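Local coordinates for DNA mismatch repair protein PMS1 (Saccharomyces cerevisiae, PDB 3H4L), which probably binds and hydrolyses ATP through its N-terminal domain as part of DNA mismatch repair in the yeast nucleus, at residues L105-P119 with R141-N155. Residues are numbered along the deposited sequence; the frame is centred on the assembly and turned at random.
Sequences LCGIAKLSVITTTSP and RNKGTTVLVSQLFHN. With ANP (phosphoaminophosphonic acid-adenylate ester), chain E.
L111 and V147 meet on the buried face of two antiparallel strands, 110-116 and 144-150, with CD1 of L111 3.5 Å from CG1 of V147. In L111, chi1 of -176° with chi2 of 67° brings that methyl toward strand 144-150. Beta-branched V113 and V149 extend this apolar layer, and CD2 of L105 packs 3.8 Å from CG2 of V149. Further along the same face T115 OG1 donates to T145 OG1 (2.9 Å), which lies 3.5 Å from N1 of ANP; threonine suits position 145, its methyl packing on V113 while its hydroxyl faces the adenine. These are neighbouring central strands of the GHKL (Bergerat) ATPase sheet, whose helix 26-39 covers V147 through L33. The other face, with K110, S112, I114, T146 and L148, is looser and partly open to solvent: a water donates to K110 O and S112 OG, while E126 also holds that serine. R141 lays CD 3.7 Å from CG2 of I114 and bends back, NE donating to N142 O (2.8 Å) and NH2 to K143 O and D61 O. A leucine at R141 would probably cost N142 O and K143 O their N-H donors, freeing the N142-K143 loop. At the far end K110 CE sits over the H154 ring, 3.8 Å from its centroid.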
loop_
_atom_site.group_PDB
_atom_site.type_symbol
_atom_site.label_atom_id
_atom_site.label_comp_id
_atom_site.label_asym_id
_atom_site.label_seq_id
_atom_site.Cartn_x
_atom_site.Cartn_y
_atom_site.Cartn_z
ATOM N N LEU B 105 18.287 -4.800 17.512
ATOM C CA LEU B 105 16.835 -4.824 17.441
ATOM C C LEU B 105 16.255 -5.486 18.689
ATOM O O LEU B 105 15.083 -5.323 19.003
ATOM C CB LEU B 105 16.377 -5.556 16.181
ATOM C CG LEU B 105 16.571 -4.785 14.865
ATOM C CD1 LEU B 105 16.624 -5.750 13.694
ATOM C CD2 LEU B 105 15.454 -3.767 14.696
ATOM N N CYS B 106 17.081 -6.233 19.405
ATOM C CA CYS B 106 16.637 -6.887 20.630
ATOM C C CYS B 106 16.489 -5.890 21.764
ATOM O O CYS B 106 15.525 -5.928 22.530
ATOM C CB CYS B 106 17.650 -7.929 21.058
ATOM S SG CYS B 106 17.220 -9.504 20.459
ATOM N N GLY B 107 17.478 -5.010 21.868
ATOM C CA GLY B 107 17.479 -4.008 22.910
ATOM C C GLY B 107 16.405 -2.957 22.767
ATOM O O GLY B 107 15.787 -2.596 23.761
ATOM N N ILE B 108 16.160 -2.453 21.561
ATOM C CA ILE B 108 15.136 -1.427 21.434
ATOM C C ILE B 108 13.835 -1.813 20.734
ATOM O O ILE B 108 13.111 -0.940 20.248
ATOM C CB ILE B 108 15.710 -0.134 20.795
ATOM C CG1 ILE B 108 16.473 -0.447 19.507
ATOM C CG2 ILE B 108 16.603 0.565 21.797
ATOM C CD1 ILE B 108 15.596 -0.935 18.380
ATOM N N ALA B 109 13.530 -3.111 20.706
ATOM C CA ALA B 109 12.298 -3.621 20.093
ATOM C C ALA B 109 12.071 -5.052 20.564
ATOM O O ALA B 109 12.843 -5.554 21.366
ATOM C CB ALA B 109 12.402 -3.578 18.574
ATOM N N LYS B 110 11.008 -5.694 20.085
ATOM C CA LYS B 110 10.714 -7.088 20.444
ATOM C C LYS B 110 11.081 -7.877 19.198
ATOM O O LYS B 110 10.478 -7.659 18.142
ATOM C CB LYS B 110 9.217 -7.298 20.715
ATOM C CG LYS B 110 8.563 -6.293 21.645
ATOM C CD LYS B 110 8.944 -6.485 23.114
ATOM C CE LYS B 110 8.236 -5.447 24.000
ATOM N NZ LYS B 110 8.318 -5.741 25.470
ATOM N N LEU B 111 12.046 -8.786 19.299
ATOM C CA LEU B 111 12.458 -9.559 18.125
ATOM C C LEU B 111 11.970 -11.003 18.115
ATOM O O LEU B 111 12.148 -11.726 19.086
ATOM C CB LEU B 111 13.987 -9.562 17.995
ATOM C CG LEU B 111 14.555 -10.250 16.741
ATOM C CD1 LEU B 111 14.160 -9.445 15.493
ATOM C CD2 LEU B 111 16.084 -10.375 16.843
ATOM N N SER B 112 11.358 -11.418 17.011
ATOM C CA SER B 112 10.881 -12.788 16.853
ATOM C C SER B 112 11.395 -13.324 15.530
ATOM O O SER B 112 11.531 -12.577 14.556
ATOM C CB SER B 112 9.356 -12.854 16.839
ATOM O OG SER B 112 8.830 -12.478 18.089
ATOM N N VAL B 113 11.660 -14.623 15.486
ATOM C CA VAL B 113 12.154 -15.252 14.266
ATOM C C VAL B 113 11.510 -16.623 14.038
ATOM O O VAL B 113 11.288 -17.375 14.987
ATOM C CB VAL B 113 13.688 -15.445 14.334
ATOM C CG1 VAL B 113 14.187 -16.179 13.097
ATOM C CG2 VAL B 113 14.376 -14.097 14.462
ATOM N N ILE B 114 11.180 -16.928 12.787
ATOM C CA ILE B 114 10.629 -18.235 12.434
ATOM C C ILE B 114 11.535 -18.692 11.291
ATOM O O ILE B 114 11.559 -18.067 10.226
ATOM C CB ILE B 114 9.165 -18.153 11.949
ATOM C CG1 ILE B 114 8.258 -17.655 13.083
ATOM C CG2 ILE B 114 8.702 -19.533 11.541
ATOM C CD1 ILE B 114 6.799 -17.414 12.691
ATOM N N THR B 115 12.286 -19.769 11.502
ATOM C CA THR B 115 13.227 -20.214 10.478
ATOM C C THR B 115 13.344 -21.728 10.242
ATOM O O THR B 115 12.801 -22.540 10.988
ATOM C CB THR B 115 14.640 -19.655 10.804
ATOM O OG1 THR B 115 15.529 -19.889 9.702
ATOM C CG2 THR B 115 15.200 -20.326 12.059
ATOM N N THR B 116 14.063 -22.093 9.186
ATOM C CA THR B 116 14.276 -23.492 8.863
ATOM C C THR B 116 15.347 -23.747 7.807
ATOM O O THR B 116 15.361 -23.120 6.738
ATOM C CB THR B 116 12.998 -24.164 8.368
ATOM O OG1 THR B 116 13.268 -25.551 8.140
ATOM C CG2 THR B 116 12.529 -23.537 7.054
ATOM N N THR B 117 16.235 -24.685 8.123
ATOM C CA THR B 117 17.305 -25.092 7.223
ATOM C C THR B 117 16.958 -26.502 6.776
ATOM O O THR B 117 17.798 -27.228 6.237
ATOM C CB THR B 117 18.644 -25.149 7.942
ATOM O OG1 THR B 117 18.509 -25.957 9.120
ATOM C CG2 THR B 117 19.098 -23.749 8.323
ATOM N N SER B 118 15.706 -26.878 7.017
ATOM C CA SER B 118 15.216 -28.204 6.676
ATOM C C SER B 118 13.691 -28.181 6.652
ATOM O O SER B 118 13.036 -28.739 7.537
ATOM C CB SER B 118 15.707 -29.212 7.719
ATOM O OG SER B 118 15.268 -30.530 7.425
ATOM N N PRO B 119 13.105 -27.545 5.623
ATOM C CA PRO B 119 11.650 -27.452 5.500
ATOM C C PRO B 119 11.006 -28.836 5.445
ATOM O O PRO B 119 11.627 -29.794 4.975
ATOM C CB PRO B 119 11.474 -26.667 4.207
ATOM C CG PRO B 119 12.630 -27.128 3.390
ATOM C CD PRO B 119 13.763 -27.115 4.377
ATOM N N ARG B 141 7.185 -24.236 8.048
ATOM C CA ARG B 141 7.286 -23.177 7.054
ATOM C C ARG B 141 8.250 -23.602 5.967
ATOM O O ARG B 141 9.161 -24.390 6.218
ATOM C CB ARG B 141 7.731 -21.843 7.671
ATOM C CG ARG B 141 9.154 -21.752 8.178
ATOM C CD ARG B 141 9.632 -20.298 8.042
ATOM N NE ARG B 141 10.155 -20.026 6.700
ATOM C CZ ARG B 141 10.150 -18.838 6.096
ATOM N NH1 ARG B 141 9.637 -17.778 6.697
ATOM N NH2 ARG B 141 10.674 -18.712 4.886
ATOM N N ASN B 142 8.029 -23.105 4.751
ATOM C CA ASN B 142 8.902 -23.448 3.639
ATOM C C ASN B 142 10.298 -22.918 3.947
ATOM O O ASN B 142 10.493 -22.181 4.927
ATOM C CB ASN B 142 8.381 -22.835 2.336
ATOM C CG ASN B 142 6.928 -23.189 2.062
ATOM O OD1 ASN B 142 6.485 -24.303 2.347
ATOM N ND2 ASN B 142 6.183 -22.243 1.494
ATOM N N LYS B 143 11.268 -23.290 3.117
ATOM C CA LYS B 143 12.647 -22.853 3.316
ATOM C C LYS B 143 12.699 -21.338 3.485
ATOM O O LYS B 143 11.962 -20.607 2.830
ATOM C CB LYS B 143 13.511 -23.262 2.121
ATOM C CG LYS B 143 15.014 -23.117 2.355
ATOM C CD LYS B 143 15.806 -23.296 1.061
ATOM C CE LYS B 143 15.436 -22.222 0.036
ATOM N NZ LYS B 143 16.258 -22.271 -1.211
ATOM N N GLY B 144 13.563 -20.864 4.373
ATOM C CA GLY B 144 13.661 -19.428 4.562
ATOM C C GLY B 144 13.549 -18.957 5.995
ATOM O O GLY B 144 13.573 -19.751 6.944
ATOM N N THR B 145 13.413 -17.648 6.152
ATOM C CA THR B 145 13.320 -17.063 7.472
ATOM C C THR B 145 12.349 -15.896 7.482
ATOM O O THR B 145 12.173 -15.207 6.469
ATOM C CB THR B 145 14.705 -16.573 7.918
ATOM O OG1 THR B 145 15.627 -17.669 7.869
ATOM C CG2 THR B 145 14.661 -16.010 9.328
ATOM N N THR B 146 11.713 -15.692 8.633
ATOM C CA THR B 146 10.773 -14.596 8.833
ATOM C C THR B 146 11.207 -13.840 10.090
ATOM O O THR B 146 11.235 -14.407 11.188
ATOM C CB THR B 146 9.328 -15.104 9.058
ATOM O OG1 THR B 146 8.863 -15.794 7.899
ATOM C CG2 THR B 146 8.400 -13.944 9.324
ATOM N N VAL B 147 11.566 -12.573 9.935
ATOM C CA VAL B 147 11.968 -11.768 11.083
ATOM C C VAL B 147 10.877 -10.725 11.348
ATOM O O VAL B 147 10.443 -9.991 10.440
ATOM C CB VAL B 147 13.324 -11.058 10.841
ATOM C CG1 VAL B 147 13.796 -10.369 12.123
ATOM C CG2 VAL B 147 14.362 -12.067 10.388
ATOM N N LEU B 148 10.418 -10.673 12.589
ATOM C CA LEU B 148 9.378 -9.729 12.949
ATOM C C LEU B 148 9.856 -8.760 14.022
ATOM O O LEU B 148 10.202 -9.173 15.131
ATOM C CB LEU B 148 8.150 -10.482 13.463
ATOM C CG LEU B 148 6.975 -9.583 13.854
ATOM C CD1 LEU B 148 6.386 -8.966 12.587
ATOM C CD2 LEU B 148 5.910 -10.384 14.609
ATOM N N VAL B 149 9.883 -7.474 13.686
ATOM C CA VAL B 149 10.282 -6.428 14.629
ATOM C C VAL B 149 8.991 -5.706 15.000
ATOM O O VAL B 149 8.340 -5.126 14.137
ATOM C CB VAL B 149 11.247 -5.408 13.978
ATOM C CG1 VAL B 149 11.412 -4.183 14.892
ATOM C CG2 VAL B 149 12.599 -6.068 13.694
ATOM N N SER B 150 8.608 -5.745 16.270
ATOM C CA SER B 150 7.377 -5.086 16.681
ATOM C C SER B 150 7.628 -4.163 17.853
ATOM O O SER B 150 8.623 -4.317 18.562
ATOM C CB SER B 150 6.337 -6.123 17.083
ATOM O OG SER B 150 6.611 -6.612 18.379
ATOM N N GLN B 151 6.722 -3.209 18.051
ATOM C CA GLN B 151 6.844 -2.256 19.147
ATOM C C GLN B 151 8.211 -1.570 19.105
ATOM O O GLN B 151 8.935 -1.491 20.113
ATOM C CB GLN B 151 6.640 -2.979 20.482
ATOM C CG GLN B 151 5.178 -3.306 20.770
ATOM C CD GLN B 151 4.983 -4.166 22.015
ATOM O OE1 GLN B 151 5.878 -4.276 22.858
ATOM N NE2 GLN B 151 3.801 -4.771 22.140
ATOM N N LEU B 152 8.553 -1.062 17.928
ATOM C CA LEU B 152 9.831 -0.406 17.744
ATOM C C LEU B 152 9.997 0.822 18.644
ATOM O O LEU B 152 9.102 1.655 18.766
ATOM C CB LEU B 152 10.004 -0.029 16.269
ATOM C CG LEU B 152 11.348 0.559 15.840
ATOM C CD1 LEU B 152 12.487 -0.422 16.104
ATOM C CD2 LEU B 152 11.261 0.899 14.369
ATOM N N PHE B 153 11.157 0.906 19.285
ATOM C CA PHE B 153 11.498 2.010 20.182
ATOM C C PHE B 153 10.545 2.104 21.372
ATOM O O PHE B 153 10.365 3.169 21.964
ATOM C CB PHE B 153 11.541 3.349 19.411
ATOM C CG PHE B 153 12.461 3.336 18.201
ATOM C CD1 PHE B 153 13.716 2.741 18.263
ATOM C CD2 PHE B 153 12.062 3.904 17.001
ATOM C CE1 PHE B 153 14.559 2.706 17.147
ATOM C CE2 PHE B 153 12.898 3.877 15.879
ATOM C CZ PHE B 153 14.149 3.273 15.955
ATOM N N HIS B 154 9.958 0.972 21.736
ATOM C CA HIS B 154 9.029 0.929 22.853
ATOM C C HIS B 154 9.676 1.362 24.170
ATOM O O HIS B 154 8.973 1.693 25.127
ATOM C CB HIS B 154 8.456 -0.486 23.003
ATOM C CG HIS B 154 9.385 -1.444 23.672
ATOM N ND1 HIS B 154 9.337 -1.701 25.023
ATOM C CD2 HIS B 154 10.423 -2.166 23.187
ATOM C CE1 HIS B 154 10.306 -2.540 25.344
ATOM N NE2 HIS B 154 10.981 -2.836 24.248
ATOM N N ASN B 155 11.003 1.341 24.231
ATOM C CA ASN B 155 11.706 1.744 25.448
ATOM C C ASN B 155 12.624 2.946 25.213
ATOM O O ASN B 155 13.687 3.068 25.817
ATOM C CB ASN B 155 12.498 0.566 26.022
ATOM C CG ASN B 155 13.403 -0.087 25.001
ATOM O OD1 ASN B 155 13.277 0.156 23.802
ATOM N ND2 ASN B 155 14.314 -0.933 25.468
HETATM P PG ANP E . 25.982 -7.224 8.860
HETATM O O1G ANP E . 24.558 -6.968 9.131
HETATM O O2G ANP E . 26.237 -7.552 7.477
HETATM O O3G ANP E . 26.920 -6.133 9.299
HETATM P PB ANP E . 25.432 -9.797 9.985
HETATM O O1B ANP E . 26.295 -10.949 10.371
HETATM O O2B ANP E . 24.480 -10.038 8.916
HETATM N N3B ANP E . 26.378 -8.529 9.728
HETATM P PA ANP E . 23.096 -9.266 11.639
HETATM O O1A ANP E . 22.489 -8.515 10.559
HETATM O O2A ANP E . 22.838 -8.882 13.058
HETATM O O3A ANP E . 24.653 -9.410 11.315
HETATM O "O5'" ANP E . 22.509 -10.747 11.684
HETATM C "C5'" ANP E . 23.440 -11.747 11.858
HETATM C "C4'" ANP E . 23.238 -13.211 11.888
HETATM O "O4'" ANP E . 21.836 -13.535 11.954
HETATM C "C3'" ANP E . 23.723 -13.500 10.508
HETATM O "O3'" ANP E . 25.151 -13.601 10.501
HETATM C "C2'" ANP E . 22.932 -14.720 10.138
HETATM O "O2'" ANP E . 23.685 -15.845 10.550
HETATM C "C1'" ANP E . 21.595 -14.460 10.906
HETATM N N9 ANP E . 20.440 -13.890 10.151
HETATM C C8 ANP E . 19.787 -12.671 10.250
HETATM N N7 ANP E . 18.794 -12.471 9.435
HETATM C C5 ANP E . 18.762 -13.649 8.713
HETATM C C6 ANP E . 17.937 -14.155 7.637
HETATM N N6 ANP E . 16.940 -13.439 7.132
HETATM N N1 ANP E . 18.164 -15.425 7.105
HETATM C C2 ANP E . 19.185 -16.206 7.599
HETATM N N3 ANP E . 20.018 -15.825 8.610
HETATM C C4 ANP E . 19.771 -14.541 9.121
HETATM O O HOH W 1 13.434 -4.139 23.927
HETATM O O HOH W 2 8.243 -9.494 17.650
#